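PDB 3I2D: E3 SUMO-protein ligase SIZ1 from Saccharomyces cerevisiae, which acts as an E3 ligase that promotes attachment of SUMO to septins and PCNA. Local coordinates for residues A[221-226]-A[306-311]; A[245-251]-A[320-325]; A[87-93]-A[186-190]. All blocks are in the same frame, centred on the assembly; numbering follows the deposited sequence.

Contact 1 (A[221-226]-A[306-311]); sequences IKQATL and SEFVDD
Phe308 and Thr225 make the apolar centre of this contact between the starts of helices 222-234 and 307-313, whose axes here run at 98° to each other. Thr225 CG2 comes within 3.5 Å of Phe308 CG, at a slant to the ring, and Leu226 CD2 adds a looser touch at CE1. The phenyl group gets there because its CG stands opposite the backbone N (chi1 -175°), which brings the ring up beside Thr225 and Lys222.

Lys222 carries the charged part. Its chain bends about the CG-CD bond (chi3 63°), with CG resting by Glu307 OE1 and CE near Phe308 CD1, and its NZ forms a salt bridge with Asp311 OD2 at 3.5 Å. Glu307 OE1 remains 6.1 Å from Lys222 NZ, so it meets the aliphatic part of the lysine instead of the ammonium.

Water 1 supplies the polar link: it bonds Thr225 OG1 at 2.9 Å and Ser306 OG at 3.1 Å, and accepts from Phe308 N. Ser306 is also the N-cap of helix 307-313, its OG taking the N-H of Val309 at 3.1 Å.

With no direct hydrogen bond between the segments, the SP-RING helix is held by ring packing, one partly exposed ion pair and a water that satisfies two buried hydroxyls and a helix N-H.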
ATOM      1  N   ILE A 221      18.531   7.724  16.110  1.00 59.88           N
ATOM      2  CA  ILE A 221      19.097   8.449  17.238  1.00 63.35           C
ATOM      3  C   ILE A 221      19.949   9.648  16.846  1.00 66.99           C
ATOM      4  O   ILE A 221      20.554   9.678  15.769  1.00 65.98           O
ATOM      5  CB  ILE A 221      19.888   7.469  18.160  1.00 60.65           C
ATOM      6  CG1 ILE A 221      21.149   6.960  17.464  1.00 61.77           C
ATOM      7  CG2 ILE A 221      19.010   6.258  18.480  1.00 54.76           C
ATOM      8  CD1 ILE A 221      21.880   5.871  18.242  1.00 59.54           C
ATOM      9  N   LYS A 222      19.981  10.641  17.731  1.00 65.46           N
ATOM     10  CA  LYS A 222      20.727  11.869  17.504  1.00 66.52           C
ATOM     11  C   LYS A 222      22.192  11.661  17.122  1.00 68.20           C
ATOM     12  O   LYS A 222      22.717  12.356  16.255  1.00 68.33           O
ATOM     13  CB  LYS A 222      20.639  12.758  18.744  1.00 73.49           C
ATOM     14  CG  LYS A 222      19.216  12.976  19.248  1.00 78.26           C
ATOM     15  CD  LYS A 222      19.193  13.884  20.456  1.00 78.29           C
ATOM     16  CE  LYS A 222      19.713  15.260  20.096  1.00 86.52           C
ATOM     17  NZ  LYS A 222      19.873  16.129  21.301  1.00 97.19           N
ATOM     18  N   GLN A 223      22.863  10.715  17.767  1.00 69.13           N
ATOM     19  CA  GLN A 223      24.262  10.473  17.445  1.00 67.30           C
ATOM     20  C   GLN A 223      24.441  10.271  15.950  1.00 65.86           C
ATOM     21  O   GLN A 223      25.353  10.842  15.358  1.00 69.56           O
ATOM     22  CB  GLN A 223      24.804   9.258  18.206  1.00 70.80           C
ATOM     23  CG  GLN A 223      25.201   9.534  19.662  1.00 77.57           C
ATOM     24  CD  GLN A 223      24.028   9.982  20.533  1.00 83.76           C
ATOM     25  OE1 GLN A 223      22.918   9.443  20.440  1.00 87.78           O
ATOM     26  NE2 GLN A 223      24.275  10.959  21.397  1.00 77.08           N
ATOM     27  N   ALA A 224      23.567   9.470  15.342  1.00 62.74           N
ATOM     28  CA  ALA A 224      23.629   9.197  13.899  1.00 57.75           C
ATOM     29  C   ALA A 224      23.522  10.490  13.091  1.00 57.38           C
ATOM     30  O   ALA A 224      24.359  10.786  12.236  1.00 54.27           O
ATOM     31  CB  ALA A 224      22.499   8.233  13.489  1.00 49.50           C
ATOM     32  N   THR A 225      22.480  11.263  13.366  1.00 56.40           N
ATOM     33  CA  THR A 225      22.275  12.513  12.662  1.00 55.33           C
ATOM     34  C   THR A 225      23.475  13.445  12.804  1.00 57.24           C
ATOM     35  O   THR A 225      23.843  14.140  11.851  1.00 54.56           O
ATOM     36  CB  THR A 225      21.005  13.223  13.175  1.00 55.95           C
ATOM     37  OG1 THR A 225      19.860  12.417  12.873  1.00 57.79           O
ATOM     38  CG2 THR A 225      20.849  14.587  12.520  1.00 56.66           C
ATOM     39  N   LEU A 226      24.078  13.456  13.993  1.00 62.89           N
ATOM     40  CA  LEU A 226      25.230  14.312  14.268  1.00 59.49           C
ATOM     41  C   LEU A 226      26.437  13.906  13.454  1.00 62.59           C
ATOM     42  O   LEU A 226      27.163  14.761  12.942  1.00 62.99           O
ATOM     43  CB  LEU A 226      25.574  14.285  15.756  1.00 62.26           C
ATOM     44  CG  LEU A 226      24.710  15.246  16.569  1.00 69.20           C
ATOM     45  CD1 LEU A 226      25.169  15.275  18.016  1.00 66.28           C
ATOM     46  CD2 LEU A 226      24.808  16.635  15.954  1.00 67.15           C
ATOM     47  N   SER A 306      12.878  10.585  13.224  1.00 46.77           N
ATOM     48  CA  SER A 306      14.207  11.137  13.447  1.00 47.77           C
ATOM     49  C   SER A 306      14.183  11.844  14.791  1.00 48.89           C
ATOM     50  O   SER A 306      13.535  12.872  14.945  1.00 49.61           O
ATOM     51  CB  SER A 306      14.573  12.141  12.361  1.00 48.05           C
ATOM     52  OG  SER A 306      15.523  13.079  12.838  1.00 49.72           O
ATOM     53  N   GLU A 307      14.892  11.284  15.760  1.00 52.29           N
ATOM     54  CA  GLU A 307      14.937  11.855  17.089  1.00 56.29           C
ATOM     55  C   GLU A 307      15.528  13.258  17.071  1.00 59.24           C
ATOM     56  O   GLU A 307      15.060  14.151  17.793  1.00 54.31           O
ATOM     57  CB  GLU A 307      15.752  10.960  18.011  1.00 63.21           C
ATOM     58  CG  GLU A 307      15.588  11.312  19.472  1.00 77.74           C
ATOM     59  CD  GLU A 307      16.402  10.419  20.375  1.00 82.93           C
ATOM     60  OE1 GLU A 307      17.646  10.561  20.373  1.00 84.50           O
ATOM     61  OE2 GLU A 307      15.794   9.573  21.074  1.00 84.04           O
ATOM     62  N   PHE A 308      16.551  13.460  16.243  1.00 56.89           N
ATOM     63  CA  PHE A 308      17.168  14.770  16.170  1.00 54.09           C
ATOM     64  C   PHE A 308      16.135  15.822  15.804  1.00 59.59           C
ATOM     65  O   PHE A 308      15.936  16.785  16.551  1.00 64.32           O
ATOM     66  CB  PHE A 308      18.289  14.819  15.129  1.00 47.16           C
ATOM     67  CG  PHE A 308      19.019  16.133  15.122  1.00 54.87           C
ATOM     68  CD1 PHE A 308      19.886  16.467  16.163  1.00 57.86           C
ATOM     69  CD2 PHE A 308      18.784  17.074  14.130  1.00 52.24           C
ATOM     70  CE1 PHE A 308      20.501  17.717  16.217  1.00 56.72           C
ATOM     71  CE2 PHE A 308      19.398  18.332  14.177  1.00 57.26           C
ATOM     72  CZ  PHE A 308      20.257  18.651  15.223  1.00 54.24           C
ATOM     73  N   VAL A 309      15.485  15.630  14.652  1.00 59.83           N
ATOM     74  CA  VAL A 309      14.480  16.560  14.148  1.00 55.67           C
ATOM     75  C   VAL A 309      13.255  16.641  15.057  1.00 56.88           C
ATOM     76  O   VAL A 309      12.668  17.713  15.224  1.00 54.12           O
ATOM     77  CB  VAL A 309      14.034  16.183  12.711  1.00 56.53           C
ATOM     78  CG1 VAL A 309      12.997  17.174  12.217  1.00 54.83           C
ATOM     79  CG2 VAL A 309      15.218  16.196  11.778  1.00 48.31           C
ATOM     80  N   ASP A 310      12.869  15.511  15.642  1.00 54.79           N
ATOM     81  CA  ASP A 310      11.729  15.487  16.545  1.00 55.89           C
ATOM     82  C   ASP A 310      12.030  16.422  17.715  1.00 62.39           C
ATOM     83  O   ASP A 310      11.173  17.204  18.128  1.00 63.97           O
ATOM     84  CB  ASP A 310      11.495  14.075  17.066  1.00 59.81           C
ATOM     85  CG  ASP A 310      10.075  13.863  17.553  1.00 68.48           C
ATOM     86  OD1 ASP A 310       9.792  12.787  18.128  1.00 69.68           O
ATOM     87  OD2 ASP A 310       9.235  14.765  17.346  1.00 75.79           O
ATOM     88  N   ASP A 311      13.252  16.346  18.245  1.00 65.33           N
ATOM     89  CA  ASP A 311      13.662  17.197  19.362  1.00 67.24           C
ATOM     90  C   ASP A 311      13.490  18.680  19.031  1.00 68.52           C
ATOM     91  O   ASP A 311      12.813  19.410  19.753  1.00 67.10           O
ATOM     92  CB  ASP A 311      15.124  16.926  19.734  1.00 72.54           C
ATOM     93  CG  ASP A 311      15.285  15.728  20.659  1.00 80.65           C
ATOM     94  OD1 ASP A 311      14.273  15.019  20.890  1.00 78.30           O
ATOM     95  OD2 ASP A 311      16.425  15.503  21.149  1.00 73.11           O
TER
HETATM   96  O   HOH W   1      17.679  11.821  14.615  1.00 72.76           O

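Contact 2 (A[245-251]-A[320-325]); sequences STIMSLQ and VEQVEL
Glu321 O is gripped twice from the facing chain: Leu250 N donates at 3.1 Å, nearly straight at the hydrogen but from well above the carbonyl plane, and Ser249 OG adds a weak bond. Ser249 OG also accepts from Gln251 N at 2.9 Å, an ST turn that carries the chain out of strand 245-249.

Ahead of the turn the strands pair antiparallel in the SP-RING region. Met248 with Val323 and Thr246 with Leu325 are the hydrogen-bonded pairs; Met248 N reaches Val323 O at 3.0 Å, and Leu325 N reaches Thr246 O at 2.9 Å. Ile247 with Glu324 and Ser249 with Gln322 are non-hydrogen-bonded.

The face with Met248, Val323 and Leu325 is largely apolar. Leu250 joins it from beyond the strand, CD2 lying 3.6 Å from Val323 CG2, and helix 307-313 covers it through Val309, Ile312 and Leu313.

On the other face Gln322 runs out extended to put NE2 3.5 Å from Ile247 CG2. Glu324 bends at chi2 (141°), which sets its carboxylate alongside Ser245 OG, and OE1 approaches Ile247 CG1. Cut back to alanine, this residue would have no carboxylate, and Ser245 OG and Ile247 CG1 would probably lose the group that lies against them. Past the strands, the Gln251 amide stacks on the Glu321 carboxylate, planes 18° apart.

The chemistry is thus two-sided: backbone bonds fix the register, one face packs mostly through hydrocarbon, and the other, with Ile247 among Ser249, Gln322 and Glu324, is mixed and largely exposed.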
ATOM      1  N   SER A 245      27.626  26.167   8.304  1.00104.19           N
ATOM      2  CA  SER A 245      26.351  25.764   8.875  1.00 98.23           C
ATOM      3  C   SER A 245      25.396  25.387   7.755  1.00 97.10           C
ATOM      4  O   SER A 245      25.539  25.845   6.612  1.00 93.05           O
ATOM      5  CB  SER A 245      25.736  26.910   9.683  1.00 96.26           C
ATOM      6  OG  SER A 245      25.209  27.916   8.828  1.00 89.00           O
ATOM      7  N   THR A 246      24.421  24.548   8.094  1.00 93.79           N
ATOM      8  CA  THR A 246      23.413  24.119   7.134  1.00 90.10           C
ATOM      9  C   THR A 246      22.049  24.606   7.629  1.00 84.20           C
ATOM     10  O   THR A 246      21.817  24.710   8.838  1.00 79.14           O
ATOM     11  CB  THR A 246      23.378  22.570   6.999  1.00 90.86           C
ATOM     12  OG1 THR A 246      24.707  22.077   6.785  1.00 88.84           O
ATOM     13  CG2 THR A 246      22.483  22.150   5.821  1.00 87.64           C
ATOM     14  N   ILE A 247      21.161  24.931   6.695  1.00 77.27           N
ATOM     15  CA  ILE A 247      19.825  25.373   7.059  1.00 73.75           C
ATOM     16  C   ILE A 247      18.894  24.200   6.758  1.00 74.93           C
ATOM     17  O   ILE A 247      18.887  23.670   5.644  1.00 80.86           O
ATOM     18  CB  ILE A 247      19.379  26.606   6.246  1.00 71.76           C
ATOM     19  CG1 ILE A 247      20.339  27.778   6.480  1.00 75.76           C
ATOM     20  CG2 ILE A 247      17.982  27.012   6.659  1.00 67.98           C
ATOM     21  CD1 ILE A 247      21.738  27.591   5.878  1.00 86.01           C
ATOM     22  N   MET A 248      18.134  23.780   7.763  1.00 70.83           N
ATOM     23  CA  MET A 248      17.211  22.665   7.621  1.00 67.88           C
ATOM     24  C   MET A 248      15.820  23.180   7.876  1.00 67.90           C
ATOM     25  O   MET A 248      15.638  24.052   8.719  1.00 73.81           O
ATOM     26  CB  MET A 248      17.538  21.572   8.636  1.00 68.57           C
ATOM     27  CG  MET A 248      16.507  20.465   8.715  1.00 66.72           C
ATOM     28  SD  MET A 248      16.961  19.184   9.898  1.00 68.33           S
ATOM     29  CE  MET A 248      16.308  19.897  11.402  1.00 62.10           C
ATOM     30  N   SER A 249      14.841  22.637   7.158  1.00 65.13           N
ATOM     31  CA  SER A 249      13.455  23.057   7.314  1.00 61.78           C
ATOM     32  C   SER A 249      12.685  22.180   8.278  1.00 58.85           C
ATOM     33  O   SER A 249      12.930  20.981   8.373  1.00 62.01           O
ATOM     34  CB  SER A 249      12.733  23.037   5.969  1.00 62.91           C
ATOM     35  OG  SER A 249      11.370  23.407   6.115  1.00 57.92           O
ATOM     36  N   LEU A 250      11.751  22.791   8.994  1.00 55.16           N
ATOM     37  CA  LEU A 250      10.905  22.061   9.926  1.00 58.21           C
ATOM     38  C   LEU A 250       9.608  21.717   9.174  1.00 58.04           C
ATOM     39  O   LEU A 250       8.721  21.038   9.695  1.00 52.67           O
ATOM     40  CB  LEU A 250      10.594  22.930  11.146  1.00 58.88           C
ATOM     41  CG  LEU A 250      11.800  23.432  11.938  1.00 59.31           C
ATOM     42  CD1 LEU A 250      11.311  24.127  13.205  1.00 54.41           C
ATOM     43  CD2 LEU A 250      12.714  22.263  12.288  1.00 53.79           C
ATOM     44  N   GLN A 251       9.527  22.200   7.937  1.00 55.10           N
ATOM     45  CA  GLN A 251       8.382  21.984   7.070  1.00 55.29           C
ATOM     46  C   GLN A 251       8.495  20.672   6.294  1.00 58.43           C
ATOM     47  O   GLN A 251       9.585  20.254   5.903  1.00 62.55           O
ATOM     48  CB  GLN A 251       8.255  23.152   6.079  1.00 53.64           C
ATOM     49  CG  GLN A 251       8.183  24.526   6.744  1.00 60.90           C
ATOM     50  CD  GLN A 251       7.032  24.641   7.736  1.00 60.20           C
ATOM     51  OE1 GLN A 251       5.885  24.847   7.354  1.00 64.10           O
ATOM     52  NE2 GLN A 251       7.337  24.489   9.015  1.00 59.20           N
ATOM     53  N   VAL A 320       8.247  28.969  13.697  1.00 86.61           N
ATOM     54  CA  VAL A 320       9.577  28.927  13.099  1.00 83.04           C
ATOM     55  C   VAL A 320       9.488  27.940  11.940  1.00 83.75           C
ATOM     56  O   VAL A 320       8.869  26.885  12.078  1.00 85.01           O
ATOM     57  CB  VAL A 320      10.626  28.417  14.101  1.00 78.96           C
ATOM     58  CG1 VAL A 320      12.018  28.638  13.553  1.00 70.60           C
ATOM     59  CG2 VAL A 320      10.449  29.113  15.435  1.00 75.21           C
ATOM     60  N   GLU A 321      10.091  28.267  10.802  1.00 79.61           N
ATOM     61  CA  GLU A 321      10.016  27.362   9.662  1.00 79.25           C
ATOM     62  C   GLU A 321      11.353  26.785   9.252  1.00 75.05           C
ATOM     63  O   GLU A 321      11.419  25.861   8.445  1.00 75.60           O
ATOM     64  CB  GLU A 321       9.358  28.058   8.466  1.00 85.29           C
ATOM     65  CG  GLU A 321       7.858  28.303   8.653  1.00 93.40           C
ATOM     66  CD  GLU A 321       7.200  28.909   7.422  1.00 96.37           C
ATOM     67  OE1 GLU A 321       5.959  29.096   7.437  1.00 91.82           O
ATOM     68  OE2 GLU A 321       7.924  29.195   6.441  1.00 92.11           O
ATOM     69  N   GLN A 322      12.425  27.338   9.801  1.00 72.50           N
ATOM     70  CA  GLN A 322      13.754  26.831   9.505  1.00 69.25           C
ATOM     71  C   GLN A 322      14.622  26.906  10.731  1.00 68.30           C
ATOM     72  O   GLN A 322      14.337  27.651  11.668  1.00 68.96           O
ATOM     73  CB  GLN A 322      14.414  27.626   8.392  1.00 70.83           C
ATOM     74  CG  GLN A 322      13.765  27.454   7.053  1.00 75.04           C
ATOM     75  CD  GLN A 322      14.447  28.284   6.002  1.00 78.33           C
ATOM     76  OE1 GLN A 322      14.543  29.511   6.125  1.00 68.65           O
ATOM     77  NE2 GLN A 322      14.938  27.624   4.955  1.00 81.11           N
ATOM     78  N   VAL A 323      15.690  26.127  10.723  1.00 66.66           N
ATOM     79  CA  VAL A 323      16.611  26.125  11.836  1.00 69.84           C
ATOM     80  C   VAL A 323      18.032  26.090  11.290  1.00 74.41           C
ATOM     81  O   VAL A 323      18.302  25.448  10.272  1.00 66.92           O
ATOM     82  CB  VAL A 323      16.360  24.919  12.741  1.00 67.56           C
ATOM     83  CG1 VAL A 323      17.321  24.930  13.883  1.00 77.79           C
ATOM     84  CG2 VAL A 323      14.949  24.969  13.278  1.00 74.85           C
ATOM     85  N   GLU A 324      18.931  26.822  11.946  1.00 81.01           N
ATOM     86  CA  GLU A 324      20.322  26.842  11.525  1.00 83.50           C
ATOM     87  C   GLU A 324      21.090  25.854  12.379  1.00 85.41           C
ATOM     88  O   GLU A 324      21.021  25.888  13.607  1.00 86.48           O
ATOM     89  CB  GLU A 324      20.931  28.231  11.671  1.00 86.14           C
ATOM     90  CG  GLU A 324      22.360  28.289  11.160  1.00 92.23           C
ATOM     91  CD  GLU A 324      22.677  29.576  10.424  1.00 97.33           C
ATOM     92  OE1 GLU A 324      21.933  29.924   9.476  1.00 97.34           O
ATOM     93  OE2 GLU A 324      23.674  30.233  10.789  1.00 99.20           O
ATOM     94  N   LEU A 325      21.813  24.962  11.713  1.00 87.73           N
ATOM     95  CA  LEU A 325      22.588  23.941  12.392  1.00 85.69           C
ATOM     96  C   LEU A 325      24.078  24.197  12.253  1.00 85.53           C
ATOM     97  O   LEU A 325      24.548  24.620  11.193  1.00 81.44           O
ATOM     98  CB  LEU A 325      22.262  22.562  11.807  1.00 83.44           C
ATOM     99  CG  LEU A 325      20.808  22.094  11.869  1.00 81.84           C
ATOM    100  CD1 LEU A 325      20.682  20.742  11.179  1.00 77.04           C
ATOM    101  CD2 LEU A 325      20.360  22.006  13.323  1.00 81.17           C
TER

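Contact 3 (A[87-93]-A[186-190]); sequences VEVTGGR and LIYAF
In the PINIT domain, the corner at Gly91 and Gly92 carries the chain from strand 74-90 of one antiparallel sheet to strand 93-100 of another, and residues 186-190 lie against both arms of the bend. Arg93 and Ala189 form a non-hydrogen-bonded antiparallel pair, and beside it Phe190 N donates to Gly92 O at 3.0 Å. Thr90 OG1 steadies the corner by accepting from Gly92 N at 3.1 Å, an ST turn.

Tyr188 crosses from the second sheet to the first. With CG lodged between the backbone N and the carbonyl carbon (chi1 53°), its ring reaches Val87, whose CG1 sits over the centre of one face, 3.5 Å from the centroid, in a CH-pi contact. Thr90 CG2 comes obliquely to CE1, and Val87 CG2 packs on Leu186 CD2. Pro140 also touches both Val87 and Tyr188.

At the exposed side, the extended Arg93 chain lays one face of its guanidinium over Ile187 CG2, and NH2 comes 3.4 Å from Ile187 CD1. The tyrosine hydroxyl fixes the far end of its ring: Tyr188 OH accepts the N-H of Glu88 at 3.1 Å, with 171° at the hydrogen.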
ATOM      1  N   VAL A  87     -10.935 -16.389 -16.513  1.00 48.47           N
ATOM      2  CA  VAL A  87     -11.199 -15.597 -17.697  1.00 44.84           C
ATOM      3  C   VAL A  87     -10.471 -16.333 -18.808  1.00 48.01           C
ATOM      4  O   VAL A  87      -9.269 -16.600 -18.713  1.00 52.62           O
ATOM      5  CB  VAL A  87     -10.645 -14.169 -17.549  1.00 47.19           C
ATOM      6  CG1 VAL A  87     -10.721 -13.434 -18.879  1.00 51.34           C
ATOM      7  CG2 VAL A  87     -11.446 -13.416 -16.509  1.00 47.92           C
ATOM      8  N   GLU A  88     -11.202 -16.680 -19.857  1.00 51.78           N
ATOM      9  CA  GLU A  88     -10.619 -17.411 -20.976  1.00 54.79           C
ATOM     10  C   GLU A  88     -10.154 -16.525 -22.122  1.00 53.67           C
ATOM     11  O   GLU A  88     -10.449 -15.329 -22.170  1.00 53.07           O
ATOM     12  CB  GLU A  88     -11.632 -18.420 -21.516  1.00 60.31           C
ATOM     13  CG  GLU A  88     -11.770 -19.694 -20.696  1.00 76.45           C
ATOM     14  CD  GLU A  88     -12.881 -20.600 -21.215  1.00 88.40           C
ATOM     15  OE1 GLU A  88     -12.882 -21.803 -20.862  1.00 91.42           O
ATOM     16  OE2 GLU A  88     -13.756 -20.105 -21.969  1.00 90.15           O
ATOM     17  N   VAL A  89      -9.420 -17.134 -23.044  1.00 49.95           N
ATOM     18  CA  VAL A  89      -8.930 -16.452 -24.227  1.00 43.05           C
ATOM     19  C   VAL A  89     -10.052 -16.542 -25.250  1.00 46.10           C
ATOM     20  O   VAL A  89     -10.464 -17.637 -25.625  1.00 52.42           O
ATOM     21  CB  VAL A  89      -7.695 -17.150 -24.752  1.00 44.18           C
ATOM     22  CG1 VAL A  89      -7.191 -16.452 -25.999  1.00 47.97           C
ATOM     23  CG2 VAL A  89      -6.627 -17.141 -23.675  1.00 43.53           C
ATOM     24  N   THR A  90     -10.549 -15.393 -25.694  1.00 45.06           N
ATOM     25  CA  THR A  90     -11.666 -15.344 -26.638  1.00 45.74           C
ATOM     26  C   THR A  90     -11.494 -14.130 -27.522  1.00 44.77           C
ATOM     27  O   THR A  90     -10.986 -13.113 -27.068  1.00 50.79           O
ATOM     28  CB  THR A  90     -13.035 -15.228 -25.883  1.00 50.77           C
ATOM     29  OG1 THR A  90     -14.103 -15.048 -26.819  1.00 60.74           O
ATOM     30  CG2 THR A  90     -13.028 -14.040 -24.946  1.00 52.48           C
ATOM     31  N   GLY A  91     -11.907 -14.232 -28.781  1.00 45.09           N
ATOM     32  CA  GLY A  91     -11.769 -13.105 -29.694  1.00 43.14           C
ATOM     33  C   GLY A  91     -13.023 -12.257 -29.670  1.00 45.28           C
ATOM     34  O   GLY A  91     -13.130 -11.202 -30.305  1.00 37.11           O
ATOM     35  N   GLY A  92     -13.992 -12.756 -28.921  1.00 46.48           N
ATOM     36  CA  GLY A  92     -15.240 -12.055 -28.771  1.00 46.93           C
ATOM     37  C   GLY A  92     -15.475 -11.778 -27.304  1.00 47.08           C
ATOM     38  O   GLY A  92     -14.536 -11.598 -26.523  1.00 47.41           O
ATOM     39  N   ARG A  93     -16.750 -11.755 -26.945  1.00 47.65           N
ATOM     40  CA  ARG A  93     -17.197 -11.504 -25.596  1.00 50.27           C
ATOM     41  C   ARG A  93     -17.188 -12.826 -24.836  1.00 55.95           C
ATOM     42  O   ARG A  93     -17.266 -13.910 -25.429  1.00 63.35           O
ATOM     43  CB  ARG A  93     -18.603 -10.913 -25.659  1.00 47.96           C
ATOM     44  CG  ARG A  93     -19.209 -10.464 -24.351  1.00 48.75           C
ATOM     45  CD  ARG A  93     -20.418  -9.574 -24.655  1.00 58.31           C
ATOM     46  NE  ARG A  93     -21.271  -9.317 -23.498  1.00 63.88           N
ATOM     47  CZ  ARG A  93     -22.016 -10.241 -22.897  1.00 66.05           C
ATOM     48  NH1 ARG A  93     -22.018 -11.491 -23.341  1.00 66.40           N
ATOM     49  NH2 ARG A  93     -22.762  -9.915 -21.851  1.00 69.36           N
ATOM     50  N   LEU A 186     -18.451 -11.128 -14.267  1.00 52.66           N
ATOM     51  CA  LEU A 186     -17.433 -10.348 -14.965  1.00 51.08           C
ATOM     52  C   LEU A 186     -17.583 -10.577 -16.463  1.00 49.91           C
ATOM     53  O   LEU A 186     -17.484 -11.699 -16.951  1.00 54.25           O
ATOM     54  CB  LEU A 186     -16.019 -10.764 -14.558  1.00 46.96           C
ATOM     55  CG  LEU A 186     -14.915 -10.032 -15.336  1.00 40.76           C
ATOM     56  CD1 LEU A 186     -14.751  -8.602 -14.828  1.00 31.88           C
ATOM     57  CD2 LEU A 186     -13.611 -10.785 -15.172  1.00 45.98           C
ATOM     58  N   ILE A 187     -17.833  -9.504 -17.187  1.00 45.89           N
ATOM     59  CA  ILE A 187     -17.973  -9.585 -18.622  1.00 41.81           C
ATOM     60  C   ILE A 187     -16.702  -9.017 -19.233  1.00 46.70           C
ATOM     61  O   ILE A 187     -16.335  -7.877 -18.961  1.00 43.99           O
ATOM     62  CB  ILE A 187     -19.153  -8.749 -19.104  1.00 45.36           C
ATOM     63  CG1 ILE A 187     -20.446  -9.285 -18.486  1.00 44.96           C
ATOM     64  CG2 ILE A 187     -19.219  -8.771 -20.620  1.00 38.70           C
ATOM     65  CD1 ILE A 187     -21.660  -8.530 -18.928  1.00 47.08           C
ATOM     66  N   TYR A 188     -16.021  -9.816 -20.046  1.00 45.33           N
ATOM     67  CA  TYR A 188     -14.804  -9.365 -20.702  1.00 41.72           C
ATOM     68  C   TYR A 188     -14.890  -9.575 -22.204  1.00 44.84           C
ATOM     69  O   TYR A 188     -15.855 -10.159 -22.710  1.00 45.47           O
ATOM     70  CB  TYR A 188     -13.608 -10.114 -20.136  1.00 44.38           C
ATOM     71  CG  TYR A 188     -13.756 -11.610 -20.172  1.00 41.01           C
ATOM     72  CD1 TYR A 188     -13.207 -12.360 -21.205  1.00 38.81           C
ATOM     73  CD2 TYR A 188     -14.441 -12.278 -19.160  1.00 41.89           C
ATOM     74  CE1 TYR A 188     -13.335 -13.759 -21.225  1.00 48.12           C
ATOM     75  CE2 TYR A 188     -14.574 -13.664 -19.169  1.00 43.59           C
ATOM     76  CZ  TYR A 188     -14.021 -14.401 -20.204  1.00 45.14           C
ATOM     77  OH  TYR A 188     -14.171 -15.768 -20.225  1.00 41.03           O
ATOM     78  N   ALA A 189     -13.874  -9.102 -22.916  1.00 48.16           N
ATOM     79  CA  ALA A 189     -13.842  -9.227 -24.370  1.00 48.62           C
ATOM     80  C   ALA A 189     -12.444  -9.076 -24.939  1.00 48.10           C
ATOM     81  O   ALA A 189     -11.650  -8.304 -24.432  1.00 54.73           O
ATOM     82  CB  ALA A 189     -14.746  -8.177 -24.998  1.00 39.07           C
ATOM     83  N   PHE A 190     -12.151  -9.814 -26.003  1.00 52.94           N
ATOM     84  CA  PHE A 190     -10.851  -9.706 -26.672  1.00 50.04           C
ATOM     85  C   PHE A 190      -9.683  -9.944 -25.743  1.00 45.97           C
ATOM     86  O   PHE A 190      -8.834  -9.068 -25.548  1.00 46.11           O
ATOM     87  CB  PHE A 190     -10.717  -8.319 -27.294  1.00 41.36           C
ATOM     88  CG  PHE A 190     -12.006  -7.780 -27.811  1.00 44.24           C
ATOM     89  CD1 PHE A 190     -12.412  -6.491 -27.488  1.00 42.38           C
ATOM     90  CD2 PHE A 190     -12.825  -8.564 -28.614  1.00 43.42           C
ATOM     91  CE1 PHE A 190     -13.614  -5.987 -27.956  1.00 34.31           C
ATOM     92  CE2 PHE A 190     -14.032  -8.073 -29.089  1.00 48.27           C
ATOM     93  CZ  PHE A 190     -14.429  -6.778 -28.761  1.00 48.53           C
TER

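How the contacts relate
Contact 3 comes first along the chain and closes within the PINIT domain before the others open. Contacts 1 and 2 interleave: helix 222-234 precedes strand 245-249, and helix 307-313 precedes strand 322-326, so the two long-range closures cross. Their centres lie about 14 Å apart and they touch through Phe308 CZ to Leu325 CD2 and Val309 CG2 to Met248 CE, both 3.9 Å. Helix 307-313 therefore lies between helix 222-234 and the sheet, tying them into one unit near the zinc site. Contact 3 is about 56 to 58 Å away between centres, on the opposite side of the chain's centre, consistent with an elongated protein whose PINIT and SP-RING parts form separate bodies.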